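Local coordinates for protein aldehyde dehydrogenase (Bartonella henselae, PDB 3I44) that probably oxidises aldehydes to carboxylic acids with a nicotinamide cofactor and binds a sodium ion, at residues 43-48 with 199-204; 107-112 with 173-178; 140-145 with 487-492. The protein carries 1 engineered substitution. All coordinates share one frame; numbering follows the deposited sequence.

In the fold
Along the chain the segments come in the order 43-48, 107-112, 140-145, 173-178, 199-204 and 487-492, so that interaction 2 falls wholly between the two halves of interaction 1, whereas interaction 3 alternates with both. Interactions 1 and 2 have centres 10 Å apart and share the sodium ion: Ile46, Glu112 and Ile199 tie strand 42-47, helix 102-113 and the loop leading to helix 202-213 together. Interaction 3 is centred 35 Å from interaction 1 and 29 Å from interaction 2. Helix 117-141, which follows helix 102-113, runs to this outlying region, where the C-terminal strand 489-494 meets the second subunit.

Interaction 1. Residues 43-48 with 199-204. With NA (sodium ion), chain B.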
loop_
_atom_site.group_PDB
_atom_site.type_symbol
_atom_site.label_atom_id
_atom_site.label_comp_id
_atom_site.label_asym_id
_atom_site.label_seq_id
_atom_site.Cartn_x
_atom_site.Cartn_y
_atom_site.Cartn_z
ATOM N N LEU A 43 -30.082 17.675 1.853
ATOM C CA LEU A 43 -30.095 16.876 0.631
ATOM C C LEU A 43 -31.172 15.825 0.788
ATOM O O LEU A 43 -31.276 15.156 1.825
ATOM C CB LEU A 43 -28.716 16.254 0.340
ATOM C CG LEU A 43 -28.608 15.404 -0.944
ATOM C CD1 LEU A 43 -28.863 16.218 -2.210
ATOM C CD2 LEU A 43 -27.229 14.735 -1.022
ATOM N N TYR A 44 -32.022 15.721 -0.220
ATOM C CA TYR A 44 -33.053 14.708 -0.198
ATOM C C TYR A 44 -32.414 13.400 -0.637
ATOM O O TYR A 44 -31.599 13.379 -1.579
ATOM C CB TYR A 44 -34.205 15.068 -1.134
ATOM C CG TYR A 44 -35.108 16.136 -0.571
ATOM C CD1 TYR A 44 -35.554 16.067 0.749
ATOM C CD2 TYR A 44 -35.524 17.219 -1.352
ATOM C CE1 TYR A 44 -36.369 17.041 1.293
ATOM C CE2 TYR A 44 -36.372 18.217 -0.811
ATOM C CZ TYR A 44 -36.786 18.106 0.517
ATOM O OH TYR A 44 -37.616 19.047 1.105
ATOM N N VAL A 45 -32.772 12.332 0.062
ATOM C CA VAL A 45 -32.480 10.992 -0.384
ATOM C C VAL A 45 -33.659 10.534 -1.242
ATOM O O VAL A 45 -34.786 10.517 -0.762
ATOM C CB VAL A 45 -32.289 10.033 0.811
ATOM C CG1 VAL A 45 -31.964 8.634 0.331
ATOM C CG2 VAL A 45 -31.193 10.555 1.732
ATOM N N ILE A 46 -33.392 10.152 -2.499
ATOM C CA ILE A 46 -34.439 9.691 -3.401
ATOM C C ILE A 46 -34.617 8.162 -3.351
ATOM O O ILE A 46 -33.635 7.414 -3.339
ATOM C CB ILE A 46 -34.152 10.134 -4.862
ATOM C CG1 ILE A 46 -34.092 11.670 -4.967
ATOM C CG2 ILE A 46 -35.201 9.593 -5.845
ATOM C CD1 ILE A 46 -35.283 12.390 -4.364
ATOM N N ASP A 47 -35.876 7.725 -3.267
ATOM C CA ASP A 47 -36.303 6.354 -3.507
ATOM C C ASP A 47 -36.384 6.144 -5.014
ATOM O O ASP A 47 -37.286 6.709 -5.650
ATOM C CB ASP A 47 -37.674 6.146 -2.878
ATOM C CG ASP A 47 -38.202 4.720 -3.049
ATOM O OD1 ASP A 47 -37.815 4.031 -4.032
ATOM O OD2 ASP A 47 -39.008 4.296 -2.179
ATOM N N PRO A 48 -35.434 5.354 -5.604
ATOM C CA PRO A 48 -35.340 5.220 -7.046
ATOM C C PRO A 48 -36.481 4.420 -7.691
ATOM O O PRO A 48 -36.583 4.416 -8.904
ATOM C CB PRO A 48 -34.034 4.472 -7.235
ATOM C CG PRO A 48 -33.988 3.566 -6.031
ATOM C CD PRO A 48 -34.499 4.444 -4.924
ATOM N N ILE A 199 -26.196 9.346 -1.552
ATOM C CA ILE A 199 -27.415 8.863 -2.199
ATOM C C ILE A 199 -28.014 7.615 -1.549
ATOM O O ILE A 199 -29.124 7.242 -1.915
ATOM C CB ILE A 199 -27.274 8.710 -3.729
ATOM C CG1 ILE A 199 -26.463 7.506 -4.110
ATOM C CG2 ILE A 199 -26.641 10.018 -4.396
ATOM C CD1 ILE A 199 -26.465 7.244 -5.632
ATOM N N ALA A 200 -27.319 6.987 -0.589
ATOM C CA ALA A 200 -27.882 5.844 0.176
ATOM C C ALA A 200 -27.296 5.784 1.594
ATOM O O ALA A 200 -26.610 4.813 1.953
ATOM C CB ALA A 200 -27.600 4.515 -0.564
ATOM N N PRO A 201 -27.507 6.849 2.398
ATOM C CA PRO A 201 -26.856 6.970 3.699
ATOM C C PRO A 201 -27.640 6.359 4.850
ATOM O O PRO A 201 -27.089 6.182 5.949
ATOM C CB PRO A 201 -26.822 8.486 3.902
ATOM C CG PRO A 201 -28.099 8.914 3.339
ATOM C CD PRO A 201 -28.330 8.032 2.109
ATOM N N LEU A 202 -28.915 6.086 4.628
ATOM C CA LEU A 202 -29.788 5.702 5.719
ATOM C C LEU A 202 -29.377 4.362 6.359
ATOM O O LEU A 202 -29.446 4.211 7.577
ATOM C CB LEU A 202 -31.256 5.690 5.281
ATOM C CG LEU A 202 -31.873 6.999 4.741
ATOM C CD1 LEU A 202 -33.304 6.749 4.303
ATOM C CD2 LEU A 202 -31.809 8.175 5.733
ATOM N N SER A 203 -28.905 3.420 5.550
ATOM C CA SER A 203 -28.514 2.124 6.072
ATOM C C SER A 203 -27.366 2.290 7.056
ATOM O O SER A 203 -27.393 1.694 8.118
ATOM C CB SER A 203 -28.182 1.145 4.951
ATOM O OG SER A 203 -27.318 1.696 3.975
ATOM N N ALA A 204 -26.388 3.128 6.696
ATOM C CA ALA A 204 -25.248 3.483 7.555
ATOM C C ALA A 204 -25.678 4.188 8.823
ATOM O O ALA A 204 -25.149 3.950 9.904
ATOM C CB ALA A 204 -24.226 4.341 6.777
HETATM NA NA NA B . -31.179 7.096 -2.983
HETATM O O HOH W 1 -30.706 9.679 -3.362
HETATM O O HOH W 2 -30.925 7.332 -4.981
#
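A chi1 of -179° sets Val45 CG1 across from the amide nitrogen and spreads the two methyl groups over different partners: CG1 faces the carbonyl of Ile199 and the sodium ion, while CG2 meets the ring of Pro201. Val45 CG2 points at the CG-CD side of the Pro201 ring, 3.8 Å from Pro201 CD. Both residues are compact, apolar and stiff, a good match for a buried patch between a strand and a loop. The Val45 CG1 methyl lies 3.9 Å from Ile199 O.

No direct hydrogen bond joins the segments; the metal does that work. Sodium is held by Ile46 O at 2.5 Å and by Ile199 O at 2.3 Å, the two oxygens approaching from nearly opposite sides. Water 1 lies 2.6 Å from the sodium ion and is itself steadied by Ile46 N, which donates to it over 2.9 Å. Residue 46 thus grips the site twice, through its carbonyl and through its amide. Water 2 is also a ligand. Roughly opposite it, Val45 CG1 stands 3.7 Å from the sodium ion, giving that side an apolar wall. Because main-chain carbonyls are the protein ligands here, the hydrocarbon side chains of Ile46 and Ile199 can point elsewhere.

Glu112 O, from helix 102-113, completes the ligand set. Val45 also pairs through its backbone with strand 52-58, the neighbour of strand 42-47 at the edge of a four-stranded sheet, and Pro201 packs on Ile57 of that strand in the loop leading to helix 202-213.

Interaction 2. Residues 107-112 with 173-178; sequences KTISME and WPMNQV. With NA (sodium ion), chain B.
Ile109 and Glu112, one turn apart on helix 102-113, present their side chains to Pro174 and Met175 at the start of helix 174-188. Ile109 uses two successive carbons: CG1 rests 4.2 Å from Pro174 CG, and CD1 at the end of the chain reaches Met175 CG at 4.1 Å. The length of this CG1-CD1 arm carries it past the proline to the methionine, which meets it near the root of its own chain. Glu112 passes Pro174 in the opposite sense, its OE2 4.1 Å from Pro174 CG. The contact is slight because the helix segments stay 12.0 Å apart at closest approach, their directions 115° from each other.

In the next shell, Glu112 has CG wedged between its backbone N and carbonyl carbon (chi1 75°) and is extended from there, which sends the carboxylate away from the metal. Ser203 OG hydrogen-bonds to OE2, and Leu202 N makes a weak bond to OE1; these donors would be expected to favour a negative charge on the buried group. The backbone O of Glu112 binds the sodium ion at 2.4 Å, alongside Ile46 O and Ile199 O.

Trp173 occupies the N-cap position of helix 174-188, and proline suits the first turn after it, where no amide hydrogen is needed. Gln177 OE1 accepts from Trp173 N, 3.2 Å away, while its NE2 donates to Asn172 OD1. Trp173 and Pro174 end a Pro-Trp-Asn-Trp-Pro run that matches the family's Pro-Trp-Asn signature. Trp173 NE1 hydrogen-bonds to Ser302 OG, next to the probable nucleophilic cysteine: helix 174-188 starts beside the likely active site.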
loop_
_atom_site.group_PDB
_atom_site.type_symbol
_atom_site.label_atom_id
_atom_site.label_comp_id
_atom_site.label_asym_id
_atom_site.label_seq_id
_atom_site.Cartn_x
_atom_site.Cartn_y
_atom_site.Cartn_z
ATOM N N LYS A 107 -35.524 -3.118 4.692
ATOM C CA LYS A 107 -36.485 -2.110 4.197
ATOM C C LYS A 107 -35.778 -0.781 3.869
ATOM O O LYS A 107 -36.064 -0.163 2.845
ATOM C CB LYS A 107 -37.635 -1.897 5.212
ATOM N N THR A 108 -34.831 -0.378 4.723
ATOM C CA THR A 108 -34.083 0.867 4.540
ATOM C C THR A 108 -33.247 0.793 3.251
ATOM O O THR A 108 -33.291 1.695 2.399
ATOM C CB THR A 108 -33.205 1.136 5.712
ATOM O OG1 THR A 108 -33.995 1.201 6.902
ATOM C CG2 THR A 108 -32.414 2.439 5.550
ATOM N N ILE A 109 -32.527 -0.313 3.080
ATOM C CA ILE A 109 -31.716 -0.492 1.880
ATOM C C ILE A 109 -32.569 -0.515 0.621
ATOM O O ILE A 109 -32.266 0.190 -0.349
ATOM C CB ILE A 109 -30.845 -1.756 1.957
ATOM C CG1 ILE A 109 -29.776 -1.573 3.064
ATOM C CG2 ILE A 109 -30.245 -2.050 0.559
ATOM C CD1 ILE A 109 -28.906 -2.848 3.382
ATOM N N SER A 110 -33.640 -1.318 0.646
ATOM C CA SER A 110 -34.583 -1.396 -0.475
ATOM C C SER A 110 -35.081 0.007 -0.866
ATOM O O SER A 110 -35.014 0.409 -2.039
ATOM C CB SER A 110 -35.777 -2.278 -0.092
ATOM O OG SER A 110 -36.604 -2.529 -1.198
ATOM N N MET A 111 -35.544 0.747 0.130
ATOM C CA MET A 111 -36.071 2.098 -0.104
ATOM C C MET A 111 -35.077 3.086 -0.699
ATOM O O MET A 111 -35.413 3.782 -1.646
ATOM C CB MET A 111 -36.621 2.693 1.203
ATOM C CG MET A 111 -37.070 4.137 1.075
ATOM S SD MET A 111 -37.967 4.692 2.561
ATOM C CE MET A 111 -36.654 5.138 3.656
ATOM N N GLU A 112 -33.871 3.154 -0.133
ATOM C CA GLU A 112 -32.858 4.174 -0.499
ATOM C C GLU A 112 -32.086 3.870 -1.783
ATOM O O GLU A 112 -31.657 4.802 -2.465
ATOM C CB GLU A 112 -31.879 4.403 0.676
ATOM C CG GLU A 112 -30.856 3.266 0.870
ATOM C CD GLU A 112 -29.889 3.447 2.066
ATOM O OE1 GLU A 112 -30.014 4.429 2.784
ATOM O OE2 GLU A 112 -28.958 2.616 2.238
ATOM N N TRP A 173 -23.826 -1.829 -2.395
ATOM C CA TRP A 173 -23.919 -2.943 -1.477
ATOM C C TRP A 173 -23.571 -2.368 -0.088
ATOM O O TRP A 173 -22.534 -2.724 0.523
ATOM C CB TRP A 173 -22.945 -4.050 -1.894
ATOM C CG TRP A 173 -23.420 -4.929 -3.006
ATOM C CD1 TRP A 173 -23.052 -4.872 -4.315
ATOM C CD2 TRP A 173 -24.294 -6.034 -2.885
ATOM N NE1 TRP A 173 -23.672 -5.873 -5.031
ATOM C CE2 TRP A 173 -24.453 -6.592 -4.168
ATOM C CE3 TRP A 173 -24.972 -6.616 -1.808
ATOM C CZ2 TRP A 173 -25.251 -7.703 -4.400
ATOM C CZ3 TRP A 173 -25.778 -7.718 -2.046
ATOM C CH2 TRP A 173 -25.913 -8.246 -3.326
ATOM N N PRO A 174 -24.417 -1.450 0.402
ATOM C CA PRO A 174 -23.995 -0.592 1.526
ATOM C C PRO A 174 -23.531 -1.322 2.812
ATOM O O PRO A 174 -22.500 -0.968 3.346
ATOM C CB PRO A 174 -25.229 0.287 1.789
ATOM C CG PRO A 174 -26.365 -0.315 0.976
ATOM C CD PRO A 174 -25.729 -1.074 -0.150
ATOM N N MET A 175 -24.274 -2.307 3.308
ATOM C CA MET A 175 -23.912 -2.989 4.544
ATOM C C MET A 175 -22.776 -3.966 4.315
ATOM O O MET A 175 -21.973 -4.170 5.225
ATOM C CB MET A 175 -25.089 -3.743 5.178
ATOM C CG MET A 175 -25.889 -2.971 6.182
ATOM S SD MET A 175 -24.937 -2.054 7.387
ATOM C CE MET A 175 -24.980 -0.435 6.623
ATOM N N ASN A 176 -22.698 -4.553 3.118
ATOM C CA ASN A 176 -21.533 -5.325 2.753
ATOM C C ASN A 176 -20.263 -4.457 2.980
ATOM O O ASN A 176 -19.363 -4.823 3.744
ATOM C CB ASN A 176 -21.647 -5.750 1.276
ATOM C CG ASN A 176 -20.538 -6.669 0.835
ATOM O OD1 ASN A 176 -19.562 -6.255 0.166
ATOM N ND2 ASN A 176 -20.703 -7.949 1.135
ATOM N N GLN A 177 -20.266 -3.266 2.372
ATOM C CA GLN A 177 -19.114 -2.387 2.343
ATOM C C GLN A 177 -18.833 -1.727 3.704
ATOM O O GLN A 177 -17.676 -1.612 4.089
ATOM C CB GLN A 177 -19.279 -1.391 1.165
ATOM C CG GLN A 177 -19.344 -2.129 -0.198
ATOM C CD GLN A 177 -20.214 -1.435 -1.279
ATOM O OE1 GLN A 177 -21.161 -0.684 -0.967
ATOM N NE2 GLN A 177 -19.874 -1.675 -2.564
ATOM N N VAL A 178 -19.869 -1.357 4.457
ATOM C CA VAL A 178 -19.684 -0.787 5.786
ATOM C C VAL A 178 -19.129 -1.823 6.775
ATOM O O VAL A 178 -18.172 -1.531 7.492
ATOM C CB VAL A 178 -20.996 -0.168 6.347
ATOM C CG1 VAL A 178 -20.878 0.137 7.830
ATOM C CG2 VAL A 178 -21.372 1.086 5.539
HETATM NA NA NA B . -31.179 7.096 -2.983
HETATM O O HOH W 2 -30.925 7.332 -4.981
HETATM O O HOH W 1 -30.706 9.679 -3.362
#

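Interaction 3. Residues 140-145 with 487-492; sequences KEFSFQ and EFLDTK
The chains of 140-145 and 487-492 stay well apart where Phe144 and Leu489 come nearest, their CA atoms 9.4 Å from each other, and side chains alone bridge the interval. Leu489 supplies the bridge with both branches. Its CD1 methyl lies 3.5 Å from CZ of Phe142, which comes from the opposite direction; its CD2 methyl sits 4.0 Å from CE2 of Phe144, whose side chain crosses that of the leucine at about a right angle. A forked residue is well suited to touching two rings at once.

The phenylalanines also brace each other. With chi1 at 172° the Phe142 ring swings out opposite the amide nitrogen, whereas Phe144 sets CG opposite its carbonyl carbon (chi1 -75°). As a result Phe142 CE2 stands 3.5 Å above the plane of the Phe144 ring, over its centre, and Phe144 CE1 lies at the edge of the Phe142 ring, in its plane. Between them, Ser143 OG donates to Gln145 O over 2.8 Å, pinning the turn that leads into strand 145-147. Tyr159 meets the Phe142 ring edge-to-face.

Strands 145-147 and 489-494 both pair antiparallel with strand 156-168, and Leu489 packs between its own strand and the two phenylalanines of the incoming chain. In the second subunit, Arg451 and Arg476 form salt bridges with Asp490. Such a beta extension, built partly from the C-terminal strand, matches the oligomerisation domain of aldehyde dehydrogenases.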
loop_
_atom_site.group_PDB
_atom_site.type_symbol
_atom_site.label_atom_id
_atom_site.label_comp_id
_atom_site.label_asym_id
_atom_site.label_seq_id
_atom_site.Cartn_x
_atom_site.Cartn_y
_atom_site.Cartn_z
ATOM N N LYS A 140 -10.377 -14.807 16.317
ATOM C CA LYS A 140 -10.071 -15.902 17.231
ATOM C C LYS A 140 -8.788 -16.633 16.822
ATOM O O LYS A 140 -8.043 -17.043 17.686
ATOM C CB LYS A 140 -11.297 -16.827 17.398
ATOM C CG LYS A 140 -12.269 -16.271 18.455
ATOM C CD LYS A 140 -13.781 -16.482 18.142
ATOM C CE LYS A 140 -14.342 -17.822 18.616
ATOM N NZ LYS A 140 -15.775 -18.001 18.182
ATOM N N GLU A 141 -8.488 -16.728 15.533
ATOM C CA GLU A 141 -7.201 -17.272 15.083
ATOM C C GLU A 141 -6.007 -16.305 15.103
ATOM O O GLU A 141 -4.883 -16.716 14.850
ATOM C CB GLU A 141 -7.332 -17.850 13.660
ATOM C CG GLU A 141 -8.364 -19.004 13.549
ATOM C CD GLU A 141 -8.101 -20.146 14.550
ATOM O OE1 GLU A 141 -7.226 -21.013 14.270
ATOM O OE2 GLU A 141 -8.764 -20.175 15.618
ATOM N N PHE A 142 -6.240 -15.024 15.362
ATOM C CA PHE A 142 -5.193 -14.012 15.199
ATOM C C PHE A 142 -4.568 -13.737 16.529
ATOM O O PHE A 142 -5.238 -13.743 17.541
ATOM C CB PHE A 142 -5.820 -12.729 14.654
ATOM C CG PHE A 142 -4.901 -11.560 14.605
ATOM C CD1 PHE A 142 -3.930 -11.468 13.635
ATOM C CD2 PHE A 142 -5.075 -10.492 15.481
ATOM C CE1 PHE A 142 -3.088 -10.358 13.582
ATOM C CE2 PHE A 142 -4.247 -9.397 15.433
ATOM C CZ PHE A 142 -3.251 -9.331 14.469
ATOM N N SER A 143 -3.280 -13.444 16.530
ATOM C CA SER A 143 -2.613 -12.969 17.743
ATOM C C SER A 143 -1.867 -11.663 17.450
ATOM O O SER A 143 -1.274 -11.536 16.392
ATOM C CB SER A 143 -1.658 -14.033 18.270
ATOM O OG SER A 143 -0.904 -13.466 19.315
ATOM N N PHE A 144 -1.884 -10.718 18.394
ATOM C CA PHE A 144 -1.203 -9.413 18.212
ATOM C C PHE A 144 0.326 -9.483 18.342
ATOM O O PHE A 144 1.022 -8.517 18.048
ATOM C CB PHE A 144 -1.782 -8.357 19.155
ATOM C CG PHE A 144 -3.132 -7.862 18.717
ATOM C CD1 PHE A 144 -4.287 -8.577 19.029
ATOM C CD2 PHE A 144 -3.247 -6.705 17.960
ATOM C CE1 PHE A 144 -5.532 -8.126 18.611
ATOM C CE2 PHE A 144 -4.497 -6.246 17.541
ATOM C CZ PHE A 144 -5.642 -6.969 17.865
ATOM N N GLN A 145 0.839 -10.631 18.775
ATOM C CA GLN A 145 2.275 -10.906 18.760
ATOM C C GLN A 145 2.505 -12.276 18.206
ATOM O O GLN A 145 1.754 -13.216 18.500
ATOM C CB GLN A 145 2.891 -10.915 20.164
ATOM C CG GLN A 145 2.533 -9.773 21.083
ATOM C CD GLN A 145 3.403 -9.771 22.386
ATOM O OE1 GLN A 145 4.293 -10.605 22.565
ATOM N NE2 GLN A 145 3.126 -8.830 23.281
ATOM N N GLU A 487 -5.186 -4.887 7.407
ATOM C CA GLU A 487 -5.140 -3.574 6.779
ATOM C C GLU A 487 -5.245 -2.444 7.818
ATOM O O GLU A 487 -4.840 -1.324 7.537
ATOM C CB GLU A 487 -6.259 -3.409 5.733
ATOM C CG GLU A 487 -6.176 -4.307 4.499
ATOM C CD GLU A 487 -7.053 -3.791 3.342
ATOM O OE1 GLU A 487 -8.241 -3.446 3.575
ATOM O OE2 GLU A 487 -6.535 -3.732 2.209
ATOM N N PHE A 488 -5.787 -2.714 9.007
ATOM C CA PHE A 488 -5.897 -1.676 10.066
ATOM C C PHE A 488 -4.789 -1.742 11.145
ATOM O O PHE A 488 -4.881 -1.093 12.217
ATOM C CB PHE A 488 -7.304 -1.688 10.671
ATOM C CG PHE A 488 -8.361 -1.200 9.699
ATOM C CD1 PHE A 488 -8.591 0.160 9.532
ATOM C CD2 PHE A 488 -9.105 -2.104 8.940
ATOM C CE1 PHE A 488 -9.543 0.608 8.603
ATOM C CE2 PHE A 488 -10.063 -1.667 8.022
ATOM C CZ PHE A 488 -10.277 -0.318 7.851
ATOM N N LEU A 489 -3.743 -2.512 10.844
ATOM C CA LEU A 489 -2.605 -2.697 11.772
ATOM C C LEU A 489 -1.297 -2.303 11.111
ATOM O O LEU A 489 -1.125 -2.552 9.931
ATOM C CB LEU A 489 -2.498 -4.191 12.164
ATOM C CG LEU A 489 -3.725 -4.660 12.958
ATOM C CD1 LEU A 489 -3.810 -6.195 13.105
ATOM C CD2 LEU A 489 -3.725 -3.959 14.310
ATOM N N ASP A 490 -0.381 -1.717 11.895
ATOM C CA ASP A 490 1.008 -1.589 11.542
ATOM C C ASP A 490 1.753 -2.753 12.174
ATOM O O ASP A 490 1.386 -3.243 13.270
ATOM C CB ASP A 490 1.631 -0.271 12.060
ATOM C CG ASP A 490 1.406 0.922 11.114
ATOM O OD1 ASP A 490 1.489 0.730 9.896
ATOM O OD2 ASP A 490 1.177 2.062 11.608
ATOM N N THR A 491 2.795 -3.174 11.497
ATOM C CA THR A 491 3.708 -4.143 12.042
ATOM C C THR A 491 4.929 -3.464 12.674
ATOM O O THR A 491 5.471 -2.477 12.149
ATOM C CB THR A 491 4.194 -5.124 10.995
ATOM O OG1 THR A 491 4.570 -4.420 9.824
ATOM C CG2 THR A 491 3.071 -6.159 10.617
ATOM N N LYS A 492 5.394 -4.090 13.752
ATOM C CA LYS A 492 6.556 -3.653 14.489
ATOM C C LYS A 492 7.445 -4.868 14.803
ATOM O O LYS A 492 6.990 -5.841 15.417
ATOM C CB LYS A 492 6.121 -2.979 15.787
ATOM C CG LYS A 492 7.262 -2.376 16.587
ATOM C CD LYS A 492 6.876 -2.111 18.014
ATOM C CE LYS A 492 6.060 -0.899 18.137
ATOM N NZ LYS A 492 5.364 -0.811 19.421
#